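Local coordinates for caspase-3 (Porites astreoides, PDB 6WI4), which is probably a cysteine protease of the caspase family that cleaves protein substrates after aspartate during apoptosis in a reef-building coral, at residues P142-D146 against F147-Y151. Numbering follows the deposited sequence.
Sequences PAEAD and FVYAY
E144 OE1 and the Y149 hydroxyl are tied together by two waters rather than directly, OE1 and OH standing 4.2 Å apart. One water donates to E144 OE1 at 2.6 Å and to the E144 carbonyl oxygen, and accepts from Y149 OH, lying at the edge of the tyrosine ring in its plane. The second donates to both E144 OE1 and Y149 OH. The oxygen of this second water also sits 3.9 Å above the plane of the F147 ring, over one face and offset toward its rim.

F147 faces the turn with its edge: CD1 comes to 3.4 Å from E144 O, and CE1 to 3.6 Å from A143 O. With CG anti to its own carbonyl carbon (chi1 -73°), the ring reaches back beside the type I turn P142-A145, which A145 N closes onto P142 O at 3.2 Å. K123 makes a cation-pi contact with this ring. Replacing F147 by alanine is likely to leave the A143 and E144 carbonyls without their aromatic edge and K123 without its ring.

D146, with positive phi (74°), leads the chain from the turn into strand 147-151 of the central caspase sheet; its carboxylate oxygen OD1 makes a salt bridge with R223 NE and a hydrogen bond with Y4 OH. The weakly positive C-H edge of F147 against two carbonyl oxygens, plus the shared waters, probably helps hold the turn to the start of the strand, with no direct side-chain hydrogen bond between them.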
loop_
_atom_site.group_PDB
_atom_site.type_symbol
_atom_site.label_atom_id
_atom_site.label_comp_id
_atom_site.label_asym_id
_atom_site.label_seq_id
_atom_site.Cartn_x
_atom_site.Cartn_y
_atom_site.Cartn_z
ATOM N N PRO A 142 -8.156 -21.590 1.825
ATOM C CA PRO A 142 -9.370 -20.772 1.728
ATOM C C PRO A 142 -9.126 -19.469 0.984
ATOM O O PRO A 142 -8.000 -18.974 0.870
ATOM C CB PRO A 142 -9.745 -20.512 3.188
ATOM C CG PRO A 142 -9.054 -21.587 3.966
ATOM C CD PRO A 142 -7.790 -21.871 3.219
ATOM N N ALA A 143 -10.233 -18.903 0.497
ATOM C CA ALA A 143 -10.163 -17.795 -0.450
ATOM C C ALA A 143 -9.525 -16.556 0.167
ATOM O O ALA A 143 -8.742 -15.859 -0.498
ATOM C CB ALA A 143 -11.562 -17.468 -0.966
ATOM N N GLU A 144 -9.873 -16.244 1.415
ATOM C CA GLU A 144 -9.387 -15.034 2.067
ATOM C C GLU A 144 -7.993 -15.192 2.656
ATOM O O GLU A 144 -7.476 -14.226 3.221
ATOM C CB GLU A 144 -10.350 -14.585 3.179
ATOM C CG GLU A 144 -11.738 -14.151 2.696
ATOM C CD GLU A 144 -11.759 -12.773 2.053
ATOM O OE1 GLU A 144 -10.724 -12.078 2.084
ATOM O OE2 GLU A 144 -12.828 -12.374 1.529
ATOM N N ALA A 145 -7.370 -16.363 2.556
ATOM C CA ALA A 145 -6.043 -16.524 3.131
ATOM C C ALA A 145 -4.960 -15.878 2.263
ATOM O O ALA A 145 -5.126 -15.650 1.059
ATOM C CB ALA A 145 -5.712 -18.007 3.334
ATOM N N ASP A 146 -3.830 -15.578 2.910
ATOM C CA ASP A 146 -2.584 -15.155 2.274
ATOM C C ASP A 146 -2.641 -13.724 1.753
ATOM O O ASP A 146 -1.762 -13.309 0.993
ATOM C CB ASP A 146 -2.159 -16.117 1.151
ATOM C CG ASP A 146 -2.152 -17.564 1.603
ATOM O OD1 ASP A 146 -1.560 -17.852 2.667
ATOM O OD2 ASP A 146 -2.746 -18.405 0.904
ATOM N N PHE A 147 -3.626 -12.946 2.182
ATOM C CA PHE A 147 -3.620 -11.499 2.011
ATOM C C PHE A 147 -2.893 -10.836 3.174
ATOM O O PHE A 147 -2.966 -11.292 4.318
ATOM C CB PHE A 147 -5.038 -10.930 1.963
ATOM C CG PHE A 147 -5.792 -11.206 0.692
ATOM C CD1 PHE A 147 -6.517 -12.373 0.543
ATOM C CD2 PHE A 147 -5.802 -10.271 -0.329
ATOM C CE1 PHE A 147 -7.231 -12.616 -0.603
ATOM C CE2 PHE A 147 -6.512 -10.503 -1.480
ATOM C CZ PHE A 147 -7.226 -11.677 -1.625
ATOM N N VAL A 148 -2.221 -9.727 2.879
ATOM C CA VAL A 148 -1.715 -8.837 3.916
ATOM C C VAL A 148 -1.962 -7.411 3.450
ATOM O O VAL A 148 -1.710 -7.080 2.286
ATOM C CB VAL A 148 -0.229 -9.098 4.250
ATOM C CG1 VAL A 148 0.678 -8.986 3.020
ATOM C CG2 VAL A 148 0.224 -8.175 5.359
ATOM N N TYR A 149 -2.523 -6.586 4.332
ATOM C CA TYR A 149 -2.935 -5.229 3.989
ATOM C C TYR A 149 -2.139 -4.285 4.872
ATOM O O TYR A 149 -2.341 -4.250 6.093
ATOM C CB TYR A 149 -4.440 -5.032 4.179
ATOM C CG TYR A 149 -5.320 -6.106 3.562
ATOM C CD1 TYR A 149 -5.683 -7.226 4.290
ATOM C CD2 TYR A 149 -5.797 -5.990 2.259
ATOM C CE1 TYR A 149 -6.507 -8.210 3.747
ATOM C CE2 TYR A 149 -6.609 -6.980 1.710
ATOM C CZ TYR A 149 -6.965 -8.075 2.460
ATOM O OH TYR A 149 -7.785 -9.061 1.936
ATOM N N ALA A 150 -1.210 -3.551 4.263
ATOM C CA ALA A 150 -0.325 -2.650 4.987
ATOM C C ALA A 150 -0.879 -1.237 4.856
ATOM O O ALA A 150 -0.787 -0.622 3.790
ATOM C CB ALA A 150 1.099 -2.749 4.448
ATOM N N TYR A 151 -1.461 -0.731 5.938
ATOM C CA TYR A 151 -2.124 0.568 5.962
ATOM C C TYR A 151 -1.217 1.636 6.559
ATOM O O TYR A 151 -0.552 1.398 7.568
ATOM C CB TYR A 151 -3.387 0.487 6.817
ATOM C CG TYR A 151 -4.570 -0.180 6.173
ATOM C CD1 TYR A 151 -5.466 0.553 5.404
ATOM C CD2 TYR A 151 -4.824 -1.526 6.382
ATOM C CE1 TYR A 151 -6.586 -0.039 4.853
ATOM C CE2 TYR A 151 -5.943 -2.135 5.826
ATOM C CZ TYR A 151 -6.815 -1.381 5.062
ATOM O OH TYR A 151 -7.931 -1.963 4.504
HETATM O O HOH W 1 -8.473 -11.532 3.330
HETATM O O HOH W 2 -10.181 -9.925 0.143
#